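Local atomic coordinates of CRISPR-associated protein CasA/Cse1 (Thermus thermophilus, PDB entry 4AN8), a protein that is a subunit of the Cascade ribonucleoprotein complex and probably takes part in selecting foreign DNA during CRISPR-based adaptive immunity. Residues Q197-L200 and E201-L205; A184-R188 and P189-L193; A275-R278 and D279-V282; D214-P217 and I218-P222. One frame throughout, in Å; residues are numbered along the deposited sequence.

Interaction 1 (Q197-L200 and E201-L205); sequences QNLL and ETLLL
Glu201 folds back along the start of its helix to meet Gln197 and Asn198. Its CB lies near Asn198 O. Its CG comes 3.4 Å from Asn198 OD1. Beyond CG the chain is extended (chi2 -179°), which carries the carboxylate back past the first turn to the backbone of Gln197. There OE1 accepts from Gln197 N in a short bond of 2.6 Å. The N-H meets OE1 from above the carboxylate plane, 38° out of it. OE1 also lies 3.4 Å from Gln197 CB, and the two side chains run side by side in the same direction.

Asn198 is the N-cap. Its OD1 accepts from Glu201 N at 2.9 Å, nearly in line with the side-chain C=O bond. Its CG sits between the backbone N and the carbonyl carbon (chi1 53°), which turns OD1 toward the first turn. The glutamate accepts from the N-H of Gln197, the residue before the N-cap. Cap and glutamate bonds together tie the helix start to the residues before it.

The backbone bonds then run regularly, with Leu203 N to Leu199 O at 2.9 Å. Leu200 CG touches Leu204 CD1 at 3.7 Å. Thr202 OG1 is bonded to Gly196 N, outside this stretch.

Helix 199-206 follows strand 191-195 closely. Leu199, Thr202 and Leu203 pack on helix 50-67, at His57, Leu61 and Leu64. Leu204 packs on helix 74-83, at Val77, Trp80 and Trp81. The short helix therefore bridges two longer ones.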
loop_
_atom_site.group_PDB
_atom_site.type_symbol
_atom_site.label_atom_id
_atom_site.label_comp_id
_atom_site.label_asym_id
_atom_site.label_seq_id
_atom_site.Cartn_x
_atom_site.Cartn_y
_atom_site.Cartn_z
ATOM N N GLN A 197 -17.185 -5.062 3.693
ATOM C CA GLN A 197 -18.219 -4.973 2.657
ATOM C C GLN A 197 -18.774 -3.562 2.512
ATOM O O GLN A 197 -19.498 -3.262 1.572
ATOM C CB GLN A 197 -19.347 -5.973 2.908
ATOM C CG GLN A 197 -18.939 -7.409 2.653
ATOM C CD GLN A 197 -20.042 -8.224 2.007
ATOM O OE1 GLN A 197 -20.910 -8.766 2.695
ATOM N NE2 GLN A 197 -20.016 -8.309 0.676
ATOM N N ASN A 198 -18.450 -2.702 3.469
ATOM C CA ASN A 198 -18.727 -1.286 3.316
ATOM C C ASN A 198 -17.602 -0.514 3.966
ATOM O O ASN A 198 -16.721 -1.100 4.590
ATOM C CB ASN A 198 -20.092 -0.904 3.904
ATOM C CG ASN A 198 -20.260 -1.355 5.337
ATOM O OD1 ASN A 198 -19.443 -1.054 6.200
ATOM N ND2 ASN A 198 -21.329 -2.081 5.599
ATOM N N LEU A 199 -17.644 0.798 3.809
ATOM C CA LEU A 199 -16.604 1.665 4.312
ATOM C C LEU A 199 -16.524 1.599 5.832
ATOM O O LEU A 199 -15.429 1.684 6.401
ATOM C CB LEU A 199 -16.849 3.112 3.837
ATOM C CG LEU A 199 -15.757 4.117 4.262
ATOM C CD1 LEU A 199 -14.333 3.645 3.815
ATOM C CD2 LEU A 199 -16.067 5.548 3.763
ATOM N N LEU A 200 -17.664 1.470 6.507
ATOM C CA LEU A 200 -17.614 1.316 7.959
ATOM C C LEU A 200 -16.775 0.112 8.345
ATOM O O LEU A 200 -15.891 0.218 9.198
ATOM C CB LEU A 200 -19.009 1.169 8.579
ATOM C CG LEU A 200 -19.002 0.834 10.071
ATOM C CD1 LEU A 200 -18.511 2.015 10.838
ATOM C CD2 LEU A 200 -20.417 0.463 10.522
ATOM N N GLU A 201 -17.032 -1.029 7.721
ATOM C CA GLU A 201 -16.290 -2.239 8.072
ATOM C C GLU A 201 -14.800 -2.042 7.806
ATOM O O GLU A 201 -13.947 -2.408 8.632
ATOM C CB GLU A 201 -16.816 -3.459 7.310
ATOM C CG GLU A 201 -18.249 -3.820 7.682
ATOM C CD GLU A 201 -18.805 -5.061 6.955
ATOM O OE1 GLU A 201 -18.144 -5.643 6.067
ATOM O OE2 GLU A 201 -19.937 -5.452 7.281
ATOM N N THR A 202 -14.500 -1.445 6.653
ATOM C CA THR A 202 -13.116 -1.251 6.262
ATOM C C THR A 202 -12.385 -0.373 7.287
ATOM O O THR A 202 -11.355 -0.783 7.817
ATOM C CB THR A 202 -12.997 -0.699 4.835
ATOM O OG1 THR A 202 -13.512 -1.679 3.930
ATOM C CG2 THR A 202 -11.522 -0.404 4.485
ATOM N N LEU A 203 -12.930 0.797 7.591
ATOM C CA LEU A 203 -12.362 1.608 8.670
ATOM C C LEU A 203 -12.194 0.806 9.966
ATOM O O LEU A 203 -11.131 0.837 10.580
ATOM C CB LEU A 203 -13.197 2.874 8.921
ATOM C CG LEU A 203 -13.150 3.852 7.744
ATOM C CD1 LEU A 203 -14.004 5.070 7.988
ATOM C CD2 LEU A 203 -11.695 4.269 7.383
ATOM N N LEU A 204 -13.222 0.070 10.384
ATOM C CA LEU A 204 -13.116 -0.746 11.605
ATOM C C LEU A 204 -11.986 -1.808 11.561
ATOM O O LEU A 204 -11.309 -2.055 12.571
ATOM C CB LEU A 204 -14.454 -1.425 11.922
ATOM C CG LEU A 204 -15.600 -0.505 12.373
ATOM C CD1 LEU A 204 -16.946 -1.250 12.397
ATOM C CD2 LEU A 204 -15.295 0.124 13.735
ATOM N N LEU A 205 -11.810 -2.438 10.392
ATOM C CA LEU A 205 -10.783 -3.440 10.193
ATOM C C LEU A 205 -9.373 -2.845 10.229
ATOM O O LEU A 205 -8.400 -3.581 10.370
ATOM C CB LEU A 205 -11.014 -4.193 8.881
ATOM C CG LEU A 205 -12.251 -5.097 8.838
ATOM C CD1 LEU A 205 -12.687 -5.376 7.409
ATOM C CD2 LEU A 205 -12.007 -6.379 9.612
#

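Interaction 2 (A184-R188 and P189-L193); sequences APVAR and PALFL
One water lies between the carbonyl oxygens of Val186 and Pro189, 2.8 Å from Pro189 O and 3.3 Å from Val186 O. It is placed to donate to both. Other acceptors nearby compete for its two protons, so not every bond can be made at once. The water links two residues three apart where no direct hydrogen bond joins the two halves of the stretch.

Apolar contact does the rest. Val186 packs on the proline three residues later. Its CG1 is opposite its own carbonyl carbon (chi1 -75°) and lies 4.1 Å from Pro189 CG. The same methyl meets Leu191 CD2 at 3.7 Å. Both neighbours cross the valine at about a right angle. The Pro189 ring also lies against the main chain, with CD 3.5 Å from Val186 C.

Residues Ala184 to Ala187 form a type I beta turn. Its closing bond, Ala187 N to Ala184 O, is weak at 3.4 Å. Ala187 O accepts from Gln348. The Arg188 side chain bends at chi2 (-59°) and leads away from Pro189. Its NE forms a salt bridge with Asp183, and its NH1 bonds to Ser350 and Gln352, so the charged end is anchored elsewhere.

The stretch is the loop that leads from strand 178-181 into strand 191-195, an outermost strand of a three-stranded antiparallel sheet. Leu191 bonds through its backbone to Leu346 of strand 342-351. Val186 and Leu191 pack on Phe167 of helix 154-167. Val186 also touches Arg58, and Leu191 touches Ala54, both on helix 50-67.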
loop_
_atom_site.group_PDB
_atom_site.type_symbol
_atom_site.label_atom_id
_atom_site.label_comp_id
_atom_site.label_asym_id
_atom_site.label_seq_id
_atom_site.Cartn_x
_atom_site.Cartn_y
_atom_site.Cartn_z
ATOM N N ALA A 184 8.953 10.715 1.843
ATOM C CA ALA A 184 7.755 10.845 2.645
ATOM C C ALA A 184 7.593 9.499 3.324
ATOM O O ALA A 184 8.280 8.535 2.945
ATOM C CB ALA A 184 6.567 11.176 1.758
ATOM N N PRO A 185 6.716 9.411 4.339
ATOM C CA PRO A 185 6.745 8.233 5.227
ATOM C C PRO A 185 6.415 6.890 4.586
ATOM O O PRO A 185 6.951 5.869 5.023
ATOM C CB PRO A 185 5.683 8.554 6.293
ATOM C CG PRO A 185 5.520 10.012 6.255
ATOM C CD PRO A 185 5.822 10.470 4.844
ATOM N N VAL A 186 5.520 6.852 3.605
ATOM C CA VAL A 186 5.199 5.574 2.993
ATOM C C VAL A 186 5.553 5.516 1.518
ATOM O O VAL A 186 4.943 4.786 0.765
ATOM C CB VAL A 186 3.719 5.136 3.248
ATOM C CG1 VAL A 186 3.560 4.655 4.704
ATOM C CG2 VAL A 186 2.745 6.270 2.914
ATOM N N ALA A 187 6.564 6.268 1.116
ATOM C CA ALA A 187 7.069 6.206 -0.255
ATOM C C ALA A 187 7.436 4.786 -0.714
ATOM O O ALA A 187 7.182 4.427 -1.874
ATOM C CB ALA A 187 8.267 7.128 -0.418
ATOM N N ARG A 188 8.018 3.995 0.190
ATOM C CA ARG A 188 8.602 2.690 -0.157
ATOM C C ARG A 188 7.747 1.459 0.173
ATOM O O ARG A 188 7.741 0.497 -0.587
ATOM C CB ARG A 188 9.979 2.500 0.513
ATOM C CG ARG A 188 10.940 3.669 0.387
ATOM C CD ARG A 188 11.199 3.981 -1.080
ATOM N NE ARG A 188 11.904 5.251 -1.252
ATOM C CZ ARG A 188 12.388 5.691 -2.411
ATOM N NH1 ARG A 188 12.258 4.984 -3.534
ATOM N NH2 ARG A 188 13.000 6.851 -2.448
ATOM N N PRO A 189 7.080 1.452 1.343
ATOM C CA PRO A 189 6.558 0.153 1.757
ATOM C C PRO A 189 5.229 -0.136 1.129
ATOM O O PRO A 189 4.512 0.785 0.723
ATOM C CB PRO A 189 6.384 0.304 3.277
ATOM C CG PRO A 189 6.193 1.774 3.472
ATOM C CD PRO A 189 7.001 2.457 2.415
ATOM N N ALA A 190 4.908 -1.415 1.070
ATOM C CA ALA A 190 3.599 -1.864 0.650
ATOM C C ALA A 190 2.635 -1.662 1.811
ATOM O O ALA A 190 2.966 -1.981 2.940
ATOM C CB ALA A 190 3.677 -3.330 0.280
ATOM N N LEU A 191 1.451 -1.130 1.545
ATOM C CA LEU A 191 0.491 -0.888 2.626
ATOM C C LEU A 191 -0.590 -1.974 2.700
ATOM O O LEU A 191 -1.226 -2.290 1.685
ATOM C CB LEU A 191 -0.157 0.483 2.455
ATOM C CG LEU A 191 0.876 1.625 2.428
ATOM C CD1 LEU A 191 0.164 2.982 2.279
ATOM C CD2 LEU A 191 1.765 1.607 3.686
ATOM N N PHE A 192 -0.788 -2.535 3.893
ATOM C CA PHE A 192 -1.834 -3.535 4.110
ATOM C C PHE A 192 -3.142 -2.896 4.555
ATOM O O PHE A 192 -3.224 -2.279 5.634
ATOM C CB PHE A 192 -1.397 -4.605 5.109
ATOM C CG PHE A 192 -0.293 -5.472 4.598
ATOM C CD1 PHE A 192 1.001 -4.983 4.504
ATOM C CD2 PHE A 192 -0.544 -6.773 4.188
ATOM C CE1 PHE A 192 2.027 -5.779 4.032
ATOM C CE2 PHE A 192 0.487 -7.583 3.698
ATOM C CZ PHE A 192 1.772 -7.087 3.624
ATOM N N LEU A 193 -4.162 -3.054 3.722
ATOM C CA LEU A 193 -5.466 -2.476 4.019
ATOM C C LEU A 193 -6.579 -3.505 3.973
ATOM O O LEU A 193 -7.204 -3.702 2.936
ATOM C CB LEU A 193 -5.777 -1.335 3.040
ATOM C CG LEU A 193 -7.118 -0.658 3.294
ATOM C CD1 LEU A 193 -6.933 0.518 4.266
ATOM C CD2 LEU A 193 -7.767 -0.212 1.983
HETATM O O HOH W 1 4.604 2.465 -1.547
#

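Interaction 3 (A275-R278 and D279-V282); sequences ATHR and DPMV
Arg278 reaches over the turn that follows it and binds the carbonyl at the turn's far end, Val282 O. The turn combines an Asx turn with a type I beta turn. Both start at Asp279. Asp279 OD1 accepts from Met281 N at 2.8 Å, using its anti lone pair. Asp279 O accepts from Val282 N at 3.0 Å. One aspartate thus holds the successive N-H groups of Met281 and Val282, beyond Pro280.

The arginine runs extended to CD and then bends (chi3 55°). This brings Arg278 NH1 to 3.1 Å from Val282 O, in the carbonyl plane. The acceptor sits 21° out of the guanidinium plane. The N-H...O angle is only 140°, and NH1 also bonds to Val318 O. The same nitrogen therefore links two carbonyls.

Asp279 OD2 forms a salt bridge with Arg58 of helix 50-67, which ties the loop between strands 261-273 and 284-286 to that helix. Asp279 and Pro280 also pack on helix 241-245.

The His277 ring passes obliquely near Asp279 N. Its NE2 lies 2.9 Å from a water in the ring plane. That water makes a weak bond of 3.0 Å to Asp279 OD2.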
loop_
_atom_site.group_PDB
_atom_site.type_symbol
_atom_site.label_atom_id
_atom_site.label_comp_id
_atom_site.label_asym_id
_atom_site.label_seq_id
_atom_site.Cartn_x
_atom_site.Cartn_y
_atom_site.Cartn_z
ATOM N N ALA A 275 13.187 6.623 14.274
ATOM C CA ALA A 275 12.500 6.249 15.497
ATOM C C ALA A 275 12.073 4.799 15.410
ATOM O O ALA A 275 12.176 4.179 14.352
ATOM C CB ALA A 275 11.301 7.150 15.738
ATOM N N THR A 276 11.603 4.250 16.526
ATOM C CA THR A 276 11.205 2.844 16.560
ATOM C C THR A 276 9.825 2.578 15.920
ATOM O O THR A 276 9.557 1.484 15.410
ATOM C CB THR A 276 11.272 2.278 17.993
ATOM O OG1 THR A 276 10.400 3.026 18.849
ATOM C CG2 THR A 276 12.676 2.412 18.534
ATOM N N HIS A 277 8.967 3.589 15.927
ATOM C CA HIS A 277 7.626 3.485 15.361
ATOM C C HIS A 277 7.553 2.772 14.014
ATOM O O HIS A 277 8.291 3.076 13.092
ATOM C CB HIS A 277 7.023 4.885 15.222
ATOM C CG HIS A 277 5.685 4.904 14.550
ATOM N ND1 HIS A 277 4.505 4.698 15.232
ATOM C CD2 HIS A 277 5.342 5.099 13.255
ATOM C CE1 HIS A 277 3.493 4.785 14.389
ATOM N NE2 HIS A 277 3.974 5.016 13.182
ATOM N N ARG A 278 6.640 1.826 13.905
ATOM C CA ARG A 278 6.333 1.193 12.631
ATOM C C ARG A 278 4.894 1.524 12.287
ATOM O O ARG A 278 3.999 1.356 13.103
ATOM C CB ARG A 278 6.506 -0.331 12.718
ATOM C CG ARG A 278 6.044 -1.094 11.475
ATOM C CD ARG A 278 6.429 -2.584 11.534
ATOM N NE ARG A 278 5.936 -3.235 12.750
ATOM C CZ ARG A 278 4.979 -4.155 12.762
ATOM N NH1 ARG A 278 4.437 -4.544 11.621
ATOM N NH2 ARG A 278 4.577 -4.697 13.901
ATOM N N ASP A 279 4.675 2.019 11.083
ATOM C CA ASP A 279 3.323 2.335 10.635
ATOM C C ASP A 279 2.456 1.057 10.667
ATOM O O ASP A 279 2.900 -0.020 10.289
ATOM C CB ASP A 279 3.379 2.962 9.233
ATOM C CG ASP A 279 2.036 3.462 8.762
ATOM O OD1 ASP A 279 1.184 2.597 8.470
ATOM O OD2 ASP A 279 1.839 4.700 8.646
ATOM N N PRO A 280 1.220 1.174 11.164
ATOM C CA PRO A 280 0.309 0.021 11.255
ATOM C C PRO A 280 0.104 -0.688 9.912
ATOM O O PRO A 280 -0.184 -1.876 9.906
ATOM C CB PRO A 280 -1.013 0.661 11.686
ATOM C CG PRO A 280 -0.597 1.881 12.466
ATOM C CD PRO A 280 0.655 2.392 11.772
ATOM N N MET A 281 0.228 0.014 8.789
ATOM C CA MET A 281 -0.050 -0.636 7.513
ATOM C C MET A 281 1.175 -1.321 6.915
ATOM O O MET A 281 1.108 -1.930 5.837
ATOM C CB MET A 281 -0.661 0.354 6.534
ATOM C CG MET A 281 -2.100 0.729 6.906
ATOM S SD MET A 281 -2.706 2.088 5.875
ATOM C CE MET A 281 -4.340 2.347 6.598
ATOM N N VAL A 282 2.296 -1.237 7.628
ATOM C CA VAL A 282 3.561 -1.668 7.076
ATOM C C VAL A 282 4.024 -2.959 7.722
ATOM O O VAL A 282 3.941 -3.106 8.934
ATOM C CB VAL A 282 4.630 -0.569 7.281
ATOM C CG1 VAL A 282 6.017 -1.089 6.955
ATOM C CG2 VAL A 282 4.271 0.670 6.467
HETATM O O HOH W 2 1.723 5.674 11.469
#

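Interaction 4 (D214-P217 and I218-P222); sequences DDAP and IWEVP
The indole of Trp219 carries the Pro217 ring on one face. Pro217 CB sits 3.5 Å from the centroid of the six-membered ring, 12° off its normal, in a CH-pi contact. Pro217 CG lies over the CE2-NE1 side of the five-membered ring, 3.4 Å from Trp219 CE2. The indole nitrogen, NE1, bonds to Tyr94 OH. Phe98 and Phe102 meet the indole with tilted rings. The Trp219 CG stands between backbone N and carbonyl carbon (chi1 57°), which swings the indole back over the proline two residues earlier.

The carboxylate of Glu220 is the second flat group. The Glu220 side chain slants across the Pro217 ring, with Glu220 OE2 3.5 Å from Pro217 CD. Its OE1 forms a salt bridge with Arg66, and OE2 bonds to Tyr94 OH. Tyr94 therefore touches both polar ends.

The main chain closes a turn here. Glu220 N donates to Pro217 O at 2.9 Å, from 47° out of the carbonyl plane. Just before the turn, Ala216 CB packs on Glu220 CB at 4.0 Å and on Val221 CG1 at 4.1 Å.

The loop leads from helix 199-206 toward helix 226-229 and docks on helices 50-67 and 88-98. Proline C-H groups are weakly positive, so both the indole face and the carboxylate oxygen suit them electrostatically. With Arg66 beside it, Glu220 is probably ionised.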
loop_
_atom_site.group_PDB
_atom_site.type_symbol
_atom_site.label_atom_id
_atom_site.label_comp_id
_atom_site.label_asym_id
_atom_site.label_seq_id
_atom_site.Cartn_x
_atom_site.Cartn_y
_atom_site.Cartn_z
ATOM N N ASP A 214 1.343 11.398 23.193
ATOM C CA ASP A 214 2.598 11.674 22.485
ATOM C C ASP A 214 2.405 11.650 20.979
ATOM O O ASP A 214 3.342 11.414 20.217
ATOM C CB ASP A 214 3.695 10.678 22.887
ATOM C CG ASP A 214 4.237 10.926 24.293
ATOM O OD1 ASP A 214 3.565 10.534 25.273
ATOM O OD2 ASP A 214 5.342 11.499 24.419
ATOM N N ASP A 215 1.175 11.882 20.549
ATOM C CA ASP A 215 0.862 11.835 19.146
ATOM C C ASP A 215 -0.076 12.989 18.880
ATOM O O ASP A 215 -0.761 13.458 19.782
ATOM C CB ASP A 215 0.208 10.494 18.793
ATOM C CG ASP A 215 -0.045 10.336 17.295
ATOM O OD1 ASP A 215 0.753 10.842 16.492
ATOM O OD2 ASP A 215 -1.049 9.708 16.923
ATOM N N ALA A 216 -0.087 13.457 17.641
ATOM C CA ALA A 216 -0.991 14.511 17.232
ATOM C C ALA A 216 -0.900 14.582 15.719
ATOM O O ALA A 216 0.189 14.487 15.158
ATOM C CB ALA A 216 -0.564 15.868 17.864
ATOM N N PRO A 217 -2.044 14.716 15.058
ATOM C CA PRO A 217 -2.035 14.932 13.611
ATOM C C PRO A 217 -1.628 16.378 13.317
ATOM O O PRO A 217 -1.629 17.227 14.232
ATOM C CB PRO A 217 -3.496 14.689 13.206
ATOM C CG PRO A 217 -4.298 15.019 14.474
ATOM C CD PRO A 217 -3.403 14.598 15.626
ATOM N N ILE A 218 -1.288 16.645 12.057
ATOM C CA ILE A 218 -0.764 17.931 11.659
ATOM C C ILE A 218 -1.682 19.090 12.058
ATOM O O ILE A 218 -1.195 20.184 12.351
ATOM C CB ILE A 218 -0.493 17.981 10.133
ATOM C CG1 ILE A 218 0.359 19.218 9.764
ATOM C CG2 ILE A 218 -1.826 17.944 9.327
ATOM C CD1 ILE A 218 1.774 19.197 10.350
ATOM N N TRP A 219 -2.999 18.867 12.092
ATOM C CA TRP A 219 -3.923 19.961 12.393
ATOM C C TRP A 219 -4.078 20.276 13.892
ATOM O O TRP A 219 -4.724 21.262 14.243
ATOM C CB TRP A 219 -5.297 19.716 11.757
ATOM C CG TRP A 219 -5.910 18.423 12.186
ATOM C CD1 TRP A 219 -6.592 18.190 13.345
ATOM C CD2 TRP A 219 -5.885 17.178 11.484
ATOM N NE1 TRP A 219 -6.976 16.872 13.419
ATOM C CE2 TRP A 219 -6.572 16.233 12.275
ATOM C CE3 TRP A 219 -5.342 16.761 10.272
ATOM C CZ2 TRP A 219 -6.745 14.912 11.883
ATOM C CZ3 TRP A 219 -5.521 15.418 9.881
ATOM C CH2 TRP A 219 -6.208 14.527 10.684
ATOM N N GLU A 220 -3.478 19.458 14.757
ATOM C CA GLU A 220 -3.523 19.664 16.203
ATOM C C GLU A 220 -2.304 20.437 16.734
ATOM O O GLU A 220 -2.211 20.715 17.928
ATOM C CB GLU A 220 -3.650 18.327 16.961
ATOM C CG GLU A 220 -5.068 17.725 17.008
ATOM C CD GLU A 220 -5.157 16.553 17.967
ATOM O OE1 GLU A 220 -4.421 16.567 18.974
ATOM O OE2 GLU A 220 -5.949 15.609 17.728
ATOM N N VAL A 221 -1.370 20.756 15.844
ATOM C CA VAL A 221 -0.194 21.533 16.190
ATOM C C VAL A 221 -0.224 22.827 15.357
ATOM O O VAL A 221 -1.016 22.950 14.422
ATOM C CB VAL A 221 1.123 20.723 15.989
ATOM C CG1 VAL A 221 1.100 19.447 16.809
ATOM C CG2 VAL A 221 1.359 20.386 14.532
ATOM N N PRO A 222 0.600 23.815 15.728
ATOM C CA PRO A 222 0.495 25.111 15.052
ATOM C C PRO A 222 0.888 25.004 13.581
ATOM O O PRO A 222 1.717 24.155 13.229
ATOM C CB PRO A 222 1.506 25.987 15.809
ATOM C CG PRO A 222 1.714 25.316 17.109
ATOM C CD PRO A 222 1.564 23.841 16.845
#

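How the interactions relate
Along the chain the order is interaction 2, interaction 1, interaction 4, interaction 3. Interaction 2 leads into strand 191-195, and interaction 1 starts helix 199-206 directly after it, with centres about 20 Å apart. Interactions 2 and 3 are the closest pair, about 10 Å between centres, and they touch. Phe192 N lies 2.8 Å from Met281 O, a probable hydrogen bond, and Val282 packs on Pro189 and Leu191. Interaction 4 lies about 17 Å from interaction 3 and 25 Å from interaction 1, between centres, and touches neither. All four reach helix 50-67 from different stretches of chain. That helix is thus a shared neighbour of a strand entry, a helix start and two loop turns.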